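Long-range contacts in nitrite oxidoreductase subunit A (Kuenenia stuttgartiensis, PDB 7B04), which belongs to the molybdopterin oxidoreductase family and holds a molybdenum atom, two MD1 molecules and an iron/sulfur cluster: residues H284-S289 with H809-Q814; D375-F380 with V546-N551; D411-H416 with T445-G450; Q418-E423 with M1081-G1086; P820-T825 with F1074-I1079. All blocks are in the same frame, centred on the assembly; numbering follows the deposited sequence.

Contact 1: residues H284-S289 with H809-Q814; sequences HGLQTS and HPFWEQ
The rings of Phe811 and His284 meet edge-to-face, a T-shaped pair with centroids 4.8 Å apart and planes at 63°. Phe811 CZ sits over one face of the imidazole, toward its rim on the ND1 side, 3.2 Å from His284 ND1. Leu286 CB lies at the edge of the imidazole, in its plane. Within its own segment, Phe811 has Pro810 CB over one face and Gln814 OE1 at the edge. A type II turn from His809 to Trp812 presents the ring, with Phe811 at the N-cap position of helix 812-816. On the other segment, His284 comes just after helix 280-283. Its chi1 of 54° places CG between the backbone N and the carbonyl carbon, which lays one face of the imidazole against Phe811. Leu286 adds an apolar contact, its CD1 lying 4.0 Å from Phe811 CE1. No hydrogen bond joins the two segments. The contact is buried packing between a loop in the molybdopterin oxidoreductase part of the chain and a distant turn. Subunit B closes in nearby, where Phe811 N is hydrogen-bonded to Ser409 OG of subunit B. Ser289 OG is hydrogen-bonded to His560 ND1, and it also lies against the proline ring, 3.2 Å from Pro810 CG.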
# COMPACT_ATOMS: atom_id res chain seq x y z
N HIS B 284 21.34 -22.82 11.38
CA HIS B 284 21.72 -23.57 10.19
C HIS B 284 22.90 -22.99 9.43
O HIS B 284 23.38 -23.65 8.50
CB HIS B 284 20.52 -23.71 9.24
CG HIS B 284 19.89 -22.41 8.86
ND1 HIS B 284 20.37 -21.62 7.84
CD2 HIS B 284 18.82 -21.76 9.37
CE1 HIS B 284 19.62 -20.54 7.74
NE2 HIS B 284 18.67 -20.60 8.65
N GLY B 285 23.37 -21.80 9.78
CA GLY B 285 24.58 -21.26 9.17
C GLY B 285 24.41 -20.68 7.79
O GLY B 285 25.41 -20.56 7.06
N LEU B 286 23.20 -20.31 7.40
CA LEU B 286 22.94 -19.68 6.12
C LEU B 286 22.38 -18.29 6.36
O LEU B 286 21.76 -18.02 7.39
CB LEU B 286 21.96 -20.51 5.27
CG LEU B 286 22.00 -20.37 3.75
CD1 LEU B 286 21.56 -21.68 3.14
CD2 LEU B 286 21.10 -19.24 3.26
N GLN B 287 22.62 -17.39 5.39
CA GLN B 287 22.19 -16.00 5.52
C GLN B 287 20.72 -15.90 5.89
O GLN B 287 20.35 -15.22 6.86
CB GLN B 287 22.48 -15.25 4.22
CG GLN B 287 22.30 -13.74 4.32
CD GLN B 287 22.43 -13.06 2.97
OE1 GLN B 287 22.44 -13.71 1.93
NE2 GLN B 287 22.54 -11.73 2.99
N THR B 288 19.85 -16.56 5.13
CA THR B 288 18.41 -16.46 5.35
C THR B 288 17.73 -17.70 4.80
O THR B 288 18.02 -18.12 3.68
CB THR B 288 17.83 -15.20 4.71
OG1 THR B 288 18.11 -14.06 5.54
CG2 THR B 288 16.32 -15.32 4.54
N SER B 289 16.83 -18.28 5.59
CA SER B 289 15.97 -19.36 5.12
C SER B 289 14.64 -18.77 4.66
O SER B 289 13.83 -18.34 5.49
CB SER B 289 15.76 -20.39 6.23
OG SER B 289 14.84 -21.40 5.83
N HIS B 809 13.16 -24.45 -2.07
CA HIS B 809 12.99 -24.71 -0.65
C HIS B 809 14.36 -24.91 -0.03
O HIS B 809 15.11 -25.79 -0.49
CB HIS B 809 12.11 -25.94 -0.46
CG HIS B 809 11.60 -26.09 0.93
ND1 HIS B 809 11.26 -25.01 1.72
CD2 HIS B 809 11.38 -27.19 1.69
CE1 HIS B 809 10.85 -25.44 2.90
NE2 HIS B 809 10.91 -26.76 2.90
N PRO B 810 14.73 -24.15 0.99
CA PRO B 810 16.07 -24.30 1.57
C PRO B 810 16.23 -25.64 2.27
O PRO B 810 15.29 -26.15 2.89
CB PRO B 810 16.15 -23.13 2.57
CG PRO B 810 14.73 -22.82 2.91
CD PRO B 810 13.94 -23.10 1.67
N PHE B 811 17.42 -26.22 2.12
CA PHE B 811 17.82 -27.47 2.76
C PHE B 811 17.10 -28.68 2.17
O PHE B 811 17.07 -29.75 2.80
CB PHE B 811 17.63 -27.44 4.28
CG PHE B 811 18.06 -26.15 4.91
CD1 PHE B 811 19.36 -25.70 4.78
CD2 PHE B 811 17.16 -25.40 5.64
CE1 PHE B 811 19.75 -24.52 5.36
CE2 PHE B 811 17.55 -24.21 6.23
CZ PHE B 811 18.85 -23.78 6.09
N TRP B 812 16.50 -28.54 0.99
CA TRP B 812 15.88 -29.69 0.34
C TRP B 812 16.92 -30.76 0.03
O TRP B 812 16.72 -31.94 0.34
CB TRP B 812 15.16 -29.25 -0.93
CG TRP B 812 14.54 -30.38 -1.68
CD1 TRP B 812 13.30 -30.91 -1.47
CD2 TRP B 812 15.13 -31.14 -2.74
NE1 TRP B 812 13.08 -31.95 -2.35
CE2 TRP B 812 14.19 -32.11 -3.13
CE3 TRP B 812 16.37 -31.08 -3.39
CZ2 TRP B 812 14.45 -33.02 -4.15
CZ3 TRP B 812 16.62 -31.99 -4.41
CH2 TRP B 812 15.67 -32.94 -4.78
N GLU B 813 18.03 -30.37 -0.60
CA GLU B 813 19.10 -31.32 -0.91
C GLU B 813 19.80 -31.84 0.34
O GLU B 813 20.52 -32.84 0.25
CB GLU B 813 20.13 -30.68 -1.85
CG GLU B 813 20.89 -29.51 -1.25
CD GLU B 813 20.18 -28.19 -1.46
OE1 GLU B 813 18.96 -28.20 -1.73
OE2 GLU B 813 20.85 -27.14 -1.38
N GLN B 814 19.60 -31.20 1.50
CA GLN B 814 20.29 -31.62 2.71
C GLN B 814 19.54 -32.73 3.43
O GLN B 814 20.16 -33.56 4.10
CB GLN B 814 20.48 -30.43 3.65
CG GLN B 814 21.85 -29.76 3.57
CD GLN B 814 21.90 -28.65 2.54
OE1 GLN B 814 20.87 -28.18 2.06
NE2 GLN B 814 23.11 -28.21 2.20

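Contact 2: residues D375-F380 with V546-N551; sequences DYVKKF and VMLTGN
Val546 begins the run with its carbonyl oxygen loosely near the Tyr376 ring, 4.4 Å from Tyr376 CE2. Here the ends of two helices, 374-378 and 544-548, pack against each other, and the second helix closes with a glycine of positive phi. Met547 follows, and its carbonyl does the touching. Its oxygen lies at the edge of the tyrosine, near the ring plane, and also meets the valine next door, 3.4 Å from Val377 CG2. Leu548 comes next. The Leu548 side chain sets out away from helix 374-378, yet CD2 comes back to lie 3.8 Å from Val377 CG1. The backbone of Leu548 is hydrogen-bonded to Asp373. Gly550 is the first residue to leave the helix. Its CA sits over one face of Tyr376, 3.4 Å from the ring centroid and 18° off the normal, a CH-pi contact. With no side chain, the glycine lets the ring come down on the main chain. Tyr376 has CG anti to its backbone N (chi1 179°), which brings the ring across to this helix end. No hydrogen bond crosses between the segments. Asn551 ends the touching part, its N weakly bonded to Val546 O within the segment. Beyond it, the ring is held at its far end by a hydrogen bond from Tyr376 OH to Val552 O.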
# COMPACT_ATOMS: atom_id res chain seq x y z
N ASP B 375 13.50 -40.22 14.59
CA ASP B 375 14.42 -40.51 13.49
C ASP B 375 14.93 -39.23 12.83
O ASP B 375 16.13 -39.09 12.59
CB ASP B 375 13.72 -41.45 12.50
CG ASP B 375 14.60 -41.83 11.33
OD1 ASP B 375 15.02 -40.92 10.60
OD2 ASP B 375 14.86 -43.04 11.14
N TYR B 376 14.03 -38.29 12.53
CA TYR B 376 14.45 -37.05 11.89
C TYR B 376 15.35 -36.22 12.80
O TYR B 376 16.16 -35.43 12.31
CB TYR B 376 13.24 -36.21 11.45
CG TYR B 376 13.60 -34.89 10.80
CD1 TYR B 376 13.83 -34.81 9.43
CD2 TYR B 376 13.73 -33.73 11.55
CE1 TYR B 376 14.17 -33.61 8.84
CE2 TYR B 376 14.06 -32.53 10.96
CZ TYR B 376 14.28 -32.47 9.60
OH TYR B 376 14.62 -31.28 9.00
N VAL B 377 15.19 -36.36 14.12
CA VAL B 377 16.06 -35.64 15.05
C VAL B 377 17.33 -36.43 15.38
O VAL B 377 18.34 -35.83 15.75
CB VAL B 377 15.28 -35.25 16.31
CG1 VAL B 377 15.99 -34.10 16.97
CG2 VAL B 377 13.90 -34.79 15.91
N LYS B 378 17.30 -37.76 15.31
CA LYS B 378 18.55 -38.51 15.48
C LYS B 378 19.53 -38.08 14.40
O LYS B 378 20.72 -37.88 14.66
CB LYS B 378 18.31 -40.03 15.41
CG LYS B 378 18.67 -40.77 16.70
CD LYS B 378 17.70 -41.91 16.96
N LYS B 379 19.04 -37.94 13.17
CA LYS B 379 19.80 -37.34 12.09
C LYS B 379 19.49 -35.84 12.03
O LYS B 379 18.64 -35.32 12.74
CB LYS B 379 19.47 -38.00 10.75
CG LYS B 379 18.81 -39.35 10.82
CD LYS B 379 18.54 -39.85 9.40
CE LYS B 379 17.74 -41.14 9.42
NZ LYS B 379 17.34 -41.64 8.07
N PHE B 380 20.26 -35.14 11.20
CA PHE B 380 20.05 -33.74 10.85
C PHE B 380 20.04 -32.73 12.00
O PHE B 380 19.92 -31.53 11.76
CB PHE B 380 18.71 -33.58 10.12
CG PHE B 380 18.59 -34.39 8.86
CD1 PHE B 380 19.67 -34.57 8.02
CD2 PHE B 380 17.38 -34.97 8.51
CE1 PHE B 380 19.55 -35.30 6.85
CE2 PHE B 380 17.25 -35.71 7.35
CZ PHE B 380 18.34 -35.88 6.53
N VAL B 546 9.96 -27.16 14.87
CA VAL B 546 10.04 -27.69 13.51
C VAL B 546 11.22 -28.64 13.32
O VAL B 546 11.19 -29.47 12.40
CB VAL B 546 10.10 -26.53 12.50
CG1 VAL B 546 11.51 -25.96 12.40
CG2 VAL B 546 9.61 -26.97 11.15
N MET B 547 12.25 -28.56 14.17
CA MET B 547 13.33 -29.54 14.13
C MET B 547 12.85 -30.90 14.62
O MET B 547 13.27 -31.94 14.10
CB MET B 547 14.51 -29.07 14.97
CG MET B 547 15.32 -27.93 14.38
SD MET B 547 16.81 -27.62 15.34
CE MET B 547 16.13 -26.80 16.78
N LEU B 548 11.98 -30.90 15.62
CA LEU B 548 11.53 -32.14 16.25
C LEU B 548 10.47 -32.85 15.43
O LEU B 548 10.36 -34.08 15.50
CB LEU B 548 11.02 -31.84 17.66
CG LEU B 548 12.08 -31.23 18.58
CD1 LEU B 548 11.47 -30.79 19.90
CD2 LEU B 548 13.21 -32.22 18.80
N THR B 549 9.68 -32.11 14.64
CA THR B 549 8.57 -32.69 13.90
C THR B 549 8.93 -33.09 12.48
O THR B 549 8.07 -33.61 11.76
CB THR B 549 7.41 -31.70 13.86
OG1 THR B 549 7.88 -30.44 13.38
CG2 THR B 549 6.81 -31.52 15.25
N GLY B 550 10.18 -32.88 12.06
CA GLY B 550 10.60 -33.25 10.72
C GLY B 550 10.00 -32.42 9.61
O GLY B 550 9.55 -32.96 8.59
N ASN B 551 9.99 -31.10 9.78
CA ASN B 551 9.39 -30.19 8.81
C ASN B 551 10.39 -29.16 8.29
O ASN B 551 10.06 -27.99 8.12
CB ASN B 551 8.16 -29.51 9.41
CG ASN B 551 7.07 -30.50 9.77
OD1 ASN B 551 6.51 -30.45 10.87
ND2 ASN B 551 6.76 -31.40 8.85

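Contact 3: residues D411-H416 with T445-G450; sequences DGPSYH and TRDDVG
The Ser414 hydroxyl is modelled as hydrogen-bond donor to Asp447 OD1, but the separation of Ser414 OG and Asp447 OD1, 2.3 Å, is too short to trust at this resolution, so the length is doubtful. Across the contact, the other oxygen, Asp447 OD2, meets carbon atoms. Asp447 OD2 lies 3.3 Å from Pro413 CD, and the same oxygen is 3.4 Å from Gly412 CA. The proline and the aspartate approach from opposite directions. Ser414 has chi1 -78°, with OG opposite its own carbonyl carbon and turned out to the loop. Asp447 (chi1 -68°) likewise has CG beside its backbone N and reaches back to meet it. A serine and an aspartate thus join the short, weakly bonded helix 413-416 to the loop that follows strand 440-444. The loop holds a tight bend of its own. Asp448 is the centre of an inverse gamma turn, with Val449 N weakly bonded to Asp447 O at 2.8 Å. Asp448 OD1 also forms a salt bridge to Lys456. A second carboxylate stands nearby, with Asp411 OD1 6.2 Å from Asp447 OD2. Arg446, the residue before Asp447, bends its chain at chi3, and Arg446 NE lies 3.5 Å from Ser414 OG. Its NH2 makes a weak hydrogen bond to Phe821 O.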
# COMPACT_ATOMS: atom_id res chain seq x y z
N ASP B 411 37.53 -35.90 0.98
CA ASP B 411 36.73 -36.50 -0.08
C ASP B 411 35.24 -36.31 0.14
O ASP B 411 34.44 -36.70 -0.72
CB ASP B 411 37.05 -37.99 -0.19
CG ASP B 411 36.86 -38.73 1.13
OD1 ASP B 411 36.59 -38.06 2.15
OD2 ASP B 411 36.97 -39.97 1.14
N GLY B 412 34.84 -35.73 1.27
CA GLY B 412 33.44 -35.59 1.62
C GLY B 412 32.80 -34.39 0.96
O GLY B 412 33.46 -33.55 0.33
N PRO B 413 31.48 -34.29 1.11
CA PRO B 413 30.74 -33.19 0.49
C PRO B 413 30.96 -31.84 1.15
O PRO B 413 30.33 -30.86 0.73
CB PRO B 413 29.28 -33.63 0.63
CG PRO B 413 29.27 -34.44 1.88
CD PRO B 413 30.60 -35.16 1.92
N SER B 414 31.85 -31.73 2.13
CA SER B 414 32.10 -30.45 2.77
C SER B 414 33.21 -29.68 2.09
O SER B 414 33.28 -28.45 2.24
CB SER B 414 32.45 -30.65 4.25
OG SER B 414 31.28 -30.89 5.02
N TYR B 415 34.07 -30.35 1.34
CA TYR B 415 35.09 -29.71 0.52
C TYR B 415 34.65 -29.53 -0.92
O TYR B 415 34.84 -28.45 -1.50
CB TYR B 415 36.40 -30.51 0.54
CG TYR B 415 37.20 -30.45 1.83
CD1 TYR B 415 36.60 -30.10 3.04
CD2 TYR B 415 38.56 -30.73 1.83
CE1 TYR B 415 37.33 -30.05 4.21
CE2 TYR B 415 39.30 -30.68 3.00
CZ TYR B 415 38.68 -30.34 4.19
OH TYR B 415 39.41 -30.29 5.35
N HIS B 416 34.03 -30.55 -1.51
CA HIS B 416 33.74 -30.54 -2.94
C HIS B 416 32.48 -29.74 -3.27
O HIS B 416 32.36 -29.21 -4.38
CB HIS B 416 33.59 -31.97 -3.46
CG HIS B 416 34.86 -32.75 -3.44
ND1 HIS B 416 35.88 -32.56 -4.35
CD2 HIS B 416 35.28 -33.74 -2.61
CE1 HIS B 416 36.87 -33.39 -4.09
NE2 HIS B 416 36.53 -34.12 -3.04
N THR B 445 31.42 -37.19 12.32
CA THR B 445 31.96 -36.04 11.57
C THR B 445 30.81 -35.13 11.12
O THR B 445 29.67 -35.49 11.33
CB THR B 445 32.91 -36.54 10.48
OG1 THR B 445 34.01 -35.64 10.44
CG2 THR B 445 32.29 -36.61 9.11
N ARG B 446 31.16 -33.96 10.60
CA ARG B 446 30.20 -32.96 10.10
C ARG B 446 29.40 -33.57 8.96
O ARG B 446 28.21 -33.34 8.89
CB ARG B 446 31.00 -31.86 9.44
CG ARG B 446 30.38 -30.48 9.51
CD ARG B 446 31.36 -29.56 8.84
NE ARG B 446 30.68 -28.84 7.79
CZ ARG B 446 29.61 -28.08 7.97
NH1 ARG B 446 28.90 -28.20 9.07
NH2 ARG B 446 29.27 -27.20 7.06
N ASP B 447 30.09 -34.29 8.08
CA ASP B 447 29.51 -34.97 6.90
C ASP B 447 28.66 -36.15 7.32
O ASP B 447 27.78 -36.49 6.58
CB ASP B 447 30.60 -35.40 5.93
CG ASP B 447 31.27 -34.22 5.28
OD1 ASP B 447 30.78 -33.12 5.44
OD2 ASP B 447 32.28 -34.44 4.63
N ASP B 448 28.88 -36.73 8.50
CA ASP B 448 28.11 -37.92 8.95
C ASP B 448 26.77 -37.45 9.49
O ASP B 448 26.58 -37.42 10.69
CB ASP B 448 28.82 -38.66 10.07
CG ASP B 448 30.13 -39.28 9.63
OD1 ASP B 448 30.46 -39.17 8.46
OD2 ASP B 448 30.78 -39.87 10.47
N VAL B 449 25.87 -37.15 8.57
CA VAL B 449 24.54 -36.59 8.90
C VAL B 449 23.54 -37.30 8.02
O VAL B 449 23.89 -37.77 6.96
CB VAL B 449 24.52 -35.08 8.65
CG1 VAL B 449 24.38 -34.77 7.17
CG2 VAL B 449 23.42 -34.40 9.44
N GLY B 450 22.33 -37.35 8.50
CA GLY B 450 21.22 -38.00 7.82
C GLY B 450 21.43 -39.50 7.73
O GLY B 450 21.80 -40.16 8.71

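Contact 4: residues Q418-E423 with M1081-G1086; sequences QGLKDE and MKFIFG
Phe1083 pushes its ring into the bend made by Gln418, Gly419 and Leu420. Gln418 OE1 meets the ring at the edge, near its plane, 3.1 Å from Phe1083 CZ. The amide and ring planes stand 70° apart. Nearer the backbone, Gln418 CB lies 3.5 Å from Phe1083 CE2. Leu420 crosses the ring at a slant, with CD1 3.6 Å from Phe1083 CD2. The main chains also touch, through two CA-H...O contacts and no hydrogen bond. One runs from Lys1082 CA to Gln418 O at 3.4 Å, the other from Gly419 CA to Met1081 O at 3.5 Å. Gly419 has positive phi and is the first residue to leave helix 413-416, so the chain turns where it meets the other segment. Phe1083 belongs to the second strand of a small antiparallel beta hairpin, 1075-1076 with 1083-1084. Its chi1 of -66° puts CG opposite its carbonyl carbon and sets the ring against Gln418. In the next shell, the Phe1083 ring stacks on Phe1074, and Arg446 packs on both Phe1083 and Gln418. Gln418 NE2 is hydrogen-bonded to Pro820 O, which fixes how the amide is turned. Leu420 is bonded through its backbone to Ser414. Farther out, Met1081 packs on Tyr407 of subunit B.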
# COMPACT_ATOMS: atom_id res chain seq x y z
N GLN B 418 30.62 -27.67 -0.48
CA GLN B 418 30.50 -26.52 0.40
C GLN B 418 31.79 -25.70 0.50
O GLN B 418 31.75 -24.60 1.04
CB GLN B 418 30.04 -26.97 1.79
CG GLN B 418 28.60 -27.50 1.78
CD GLN B 418 28.10 -27.92 3.15
OE1 GLN B 418 28.85 -27.93 4.12
NE2 GLN B 418 26.82 -28.27 3.22
N GLY B 419 32.91 -26.22 -0.00
CA GLY B 419 34.13 -25.45 -0.09
C GLY B 419 34.85 -25.21 1.22
O GLY B 419 35.30 -24.09 1.48
N LEU B 420 34.99 -26.24 2.05
CA LEU B 420 35.71 -26.14 3.31
C LEU B 420 37.22 -26.21 3.08
O LEU B 420 37.70 -26.80 2.11
CB LEU B 420 35.27 -27.25 4.27
CG LEU B 420 35.73 -27.20 5.72
CD1 LEU B 420 35.30 -25.90 6.38
CD2 LEU B 420 35.17 -28.39 6.49
N LYS B 421 37.96 -25.55 3.97
CA LYS B 421 39.42 -25.50 3.91
C LYS B 421 40.03 -26.24 5.09
O LYS B 421 39.40 -26.38 6.14
CB LYS B 421 39.91 -24.05 3.91
CG LYS B 421 40.07 -23.44 2.53
N ASP B 422 41.26 -26.74 4.90
CA ASP B 422 41.91 -27.55 5.93
C ASP B 422 42.09 -26.76 7.22
O ASP B 422 41.88 -27.29 8.31
CB ASP B 422 43.27 -28.03 5.44
CG ASP B 422 43.18 -29.22 4.50
OD1 ASP B 422 42.20 -29.99 4.59
OD2 ASP B 422 44.11 -29.39 3.67
N GLU B 423 42.46 -25.49 7.10
CA GLU B 423 42.66 -24.65 8.28
C GLU B 423 41.35 -24.47 9.05
O GLU B 423 41.36 -24.39 10.28
CB GLU B 423 43.23 -23.29 7.87
N MET B 1081 30.10 -20.45 -2.38
CA MET B 1081 29.95 -21.74 -1.72
C MET B 1081 31.18 -22.01 -0.88
O MET B 1081 31.99 -22.89 -1.20
CB MET B 1081 29.74 -22.86 -2.75
CG MET B 1081 28.39 -22.83 -3.44
SD MET B 1081 27.01 -23.08 -2.30
CE MET B 1081 27.21 -24.80 -1.88
N LYS B 1082 31.33 -21.25 0.20
CA LYS B 1082 32.50 -21.33 1.06
C LYS B 1082 32.09 -20.95 2.48
O LYS B 1082 30.98 -20.49 2.72
CB LYS B 1082 33.62 -20.40 0.56
CG LYS B 1082 33.23 -18.94 0.55
CD LYS B 1082 34.31 -18.07 -0.06
CE LYS B 1082 33.88 -16.61 -0.08
NZ LYS B 1082 34.91 -15.73 -0.71
N PHE B 1083 33.01 -21.17 3.41
CA PHE B 1083 32.79 -20.88 4.81
C PHE B 1083 33.68 -19.73 5.26
O PHE B 1083 34.75 -19.48 4.69
CB PHE B 1083 33.06 -22.10 5.69
CG PHE B 1083 32.12 -23.23 5.46
CD1 PHE B 1083 30.83 -23.19 5.98
CD2 PHE B 1083 32.50 -24.33 4.72
CE1 PHE B 1083 29.96 -24.23 5.77
CE2 PHE B 1083 31.63 -25.37 4.50
CZ PHE B 1083 30.36 -25.32 5.02
N ILE B 1084 33.22 -19.03 6.30
CA ILE B 1084 33.97 -17.93 6.90
C ILE B 1084 33.75 -17.97 8.41
O ILE B 1084 32.86 -18.67 8.92
CB ILE B 1084 33.54 -16.55 6.35
CG1 ILE B 1084 32.07 -16.34 6.65
CG2 ILE B 1084 33.82 -16.42 4.87
CD1 ILE B 1084 31.66 -14.94 6.45
N PHE B 1085 34.57 -17.20 9.11
CA PHE B 1085 34.48 -17.01 10.55
C PHE B 1085 34.26 -15.53 10.82
O PHE B 1085 34.94 -14.68 10.23
CB PHE B 1085 35.76 -17.48 11.28
CG PHE B 1085 35.86 -18.98 11.48
CD1 PHE B 1085 35.01 -19.66 12.34
CD2 PHE B 1085 36.83 -19.71 10.80
CE1 PHE B 1085 35.12 -21.04 12.50
CE2 PHE B 1085 36.94 -21.09 10.96
CZ PHE B 1085 36.08 -21.75 11.81
N GLY B 1086 33.36 -15.21 11.73
CA GLY B 1086 33.17 -13.80 12.07
C GLY B 1086 32.22 -13.08 11.15
O GLY B 1086 31.49 -13.72 10.44

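Contact 5: residues P820-T825 with F1074-I1079; sequences PFYTPT and FHKAKI
Tyr822 and Lys1076 lead a buried packing contact between the loop after helix 812-816 and strand 1075-1076. No hydrogen bond links the segments. The lysine chain lies alongside the tyrosine, pointing the same way. Lys1076 CD sits over the centre of one face of the Tyr822 ring, 3.6 Å from the centroid and 13° off the normal, a CH-pi contact. The ammonium group is farther off, with Lys1076 NZ 5.8 Å from the Tyr822 centroid, at most a weak cation-pi attraction. A bend at chi4 (-64°) swings NZ away to hydrogen-bond Ala1077 O, 2.8 Å from Lys1076 NZ. NZ also hydrogen-bonds Gly1080 O, so two carbonyls hold this buried charge. A second patch lies around Phe1074. The ring edge faces the main chain of the loop, with Phe1074 CE2 3.3 Å from Thr823 O and Phe1074 CD2 3.5 Å from Pro824 N. The proline slides past the phenylalanine, its CG 3.9 Å from Phe1074 CB. Tyr822 and Lys1076 both pack on Ser409 of subunit B. The whole is a loop laid against the first strand of a beta hairpin, 1075-1076 with 1083-1084.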
# COMPACT_ATOMS: atom_id res chain seq x y z
N PRO B 820 25.27 -32.10 4.67
CA PRO B 820 25.37 -31.34 5.92
C PRO B 820 24.92 -29.90 5.77
O PRO B 820 24.98 -29.30 4.69
CB PRO B 820 26.86 -31.41 6.26
CG PRO B 820 27.53 -31.52 4.94
CD PRO B 820 26.60 -32.34 4.07
N PHE B 821 24.45 -29.34 6.88
CA PHE B 821 24.11 -27.93 6.96
C PHE B 821 25.39 -27.10 7.09
O PHE B 821 26.50 -27.62 7.09
CB PHE B 821 23.16 -27.66 8.13
CG PHE B 821 21.83 -28.34 8.00
CD1 PHE B 821 20.81 -27.76 7.25
CD2 PHE B 821 21.58 -29.55 8.62
CE1 PHE B 821 19.58 -28.37 7.13
CE2 PHE B 821 20.35 -30.17 8.50
CZ PHE B 821 19.35 -29.58 7.75
N TYR B 822 25.23 -25.78 7.22
CA TYR B 822 26.37 -24.86 7.26
C TYR B 822 26.67 -24.40 8.68
O TYR B 822 27.02 -23.24 8.92
CB TYR B 822 26.11 -23.66 6.35
CG TYR B 822 25.78 -24.04 4.92
CD1 TYR B 822 26.78 -24.38 4.03
CD2 TYR B 822 24.46 -24.06 4.47
CE1 TYR B 822 26.49 -24.73 2.72
CE2 TYR B 822 24.16 -24.41 3.17
CZ TYR B 822 25.17 -24.74 2.30
OH TYR B 822 24.87 -25.09 1.00
N THR B 823 26.55 -25.31 9.64
CA THR B 823 26.88 -25.10 11.04
C THR B 823 28.23 -25.72 11.36
O THR B 823 28.82 -26.42 10.54
CB THR B 823 25.79 -25.71 11.93
OG1 THR B 823 25.59 -27.08 11.56
CG2 THR B 823 24.50 -24.95 11.77
N PRO B 824 28.77 -25.45 12.55
CA PRO B 824 29.94 -26.23 13.00
C PRO B 824 29.69 -27.73 13.04
O PRO B 824 30.61 -28.51 12.78
CB PRO B 824 30.23 -25.66 14.39
CG PRO B 824 29.75 -24.26 14.31
CD PRO B 824 28.53 -24.29 13.43
N THR B 825 28.47 -28.16 13.36
CA THR B 825 28.14 -29.58 13.41
C THR B 825 27.57 -30.13 12.11
O THR B 825 27.41 -31.34 11.99
CB THR B 825 27.14 -29.87 14.54
OG1 THR B 825 25.90 -29.21 14.26
CG2 THR B 825 27.68 -29.39 15.88
N PHE B 1074 31.29 -19.85 12.89
CA PHE B 1074 31.47 -20.62 11.66
C PHE B 1074 30.18 -20.74 10.85
O PHE B 1074 29.42 -21.69 11.03
CB PHE B 1074 31.99 -22.02 12.01
CG PHE B 1074 32.17 -22.91 10.81
CD1 PHE B 1074 33.21 -22.70 9.93
CD2 PHE B 1074 31.31 -23.97 10.59
CE1 PHE B 1074 33.38 -23.52 8.83
CE2 PHE B 1074 31.47 -24.79 9.49
CZ PHE B 1074 32.51 -24.57 8.62
N HIS B 1075 29.90 -19.76 10.00
CA HIS B 1075 28.77 -19.81 9.07
C HIS B 1075 29.26 -19.71 7.62
O HIS B 1075 30.46 -19.57 7.35
CB HIS B 1075 27.74 -18.72 9.39
CG HIS B 1075 28.30 -17.34 9.39
ND1 HIS B 1075 29.09 -16.86 10.42
CD2 HIS B 1075 28.18 -16.33 8.51
CE1 HIS B 1075 29.44 -15.62 10.16
NE2 HIS B 1075 28.90 -15.27 9.00
N LYS B 1076 28.31 -19.79 6.69
CA LYS B 1076 28.59 -19.78 5.26
C LYS B 1076 28.58 -18.37 4.68
O LYS B 1076 27.72 -17.55 5.02
CB LYS B 1076 27.56 -20.63 4.51
CG LYS B 1076 27.67 -20.56 2.99
CD LYS B 1076 26.46 -21.17 2.31
CE LYS B 1076 26.61 -21.14 0.79
NZ LYS B 1076 26.66 -19.76 0.25
N ALA B 1077 29.54 -18.10 3.81
CA ALA B 1077 29.59 -16.82 3.11
C ALA B 1077 28.40 -16.70 2.16
O ALA B 1077 28.00 -17.67 1.51
CB ALA B 1077 30.90 -16.67 2.34
N LYS B 1078 27.84 -15.49 2.07
CA LYS B 1078 26.60 -15.30 1.33
C LYS B 1078 26.78 -15.43 -0.18
O LYS B 1078 25.86 -15.87 -0.87
CB LYS B 1078 25.95 -13.96 1.69
CG LYS B 1078 26.71 -12.72 1.25
CD LYS B 1078 25.95 -11.46 1.67
CE LYS B 1078 26.57 -10.19 1.11
NZ LYS B 1078 27.89 -9.89 1.73
N ILE B 1079 27.96 -15.08 -0.70
CA ILE B 1079 28.13 -14.94 -2.15
C ILE B 1079 28.77 -16.19 -2.75
O ILE B 1079 28.51 -16.53 -3.91
CB ILE B 1079 28.96 -13.69 -2.48
CG1 ILE B 1079 28.27 -12.43 -1.96
CG2 ILE B 1079 29.18 -13.57 -3.97
CD1 ILE B 1079 26.93 -12.15 -2.62

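Overall arrangement
Contacts 1, 3, 4 and 5 cluster around the hairpin of strands 1075-1076 and 1083-1084, which contacts 4 and 5 share. The centre of contact 5 is about 8, 9 and 12 Å from the centres of contacts 4, 1 and 3. Probable hydrogen bonds link His284 and Gly285 of contact 1 to Tyr822 and Lys1076. Contact 3 touches contact 5 through Arg446. Contact 2 lies farther out, its centre about 26 Å from that of contact 4, but Phe380 reaches contacts 1, 3 and 5. Along the chain, contact 3 is nested in contact 2, contact 2 in contact 1, and contact 5 in contact 4. Contact 4 crosses contacts 1, 2 and 3. The late hairpin is thereby tied to loops of the molybdopterin oxidoreductase part of the chain.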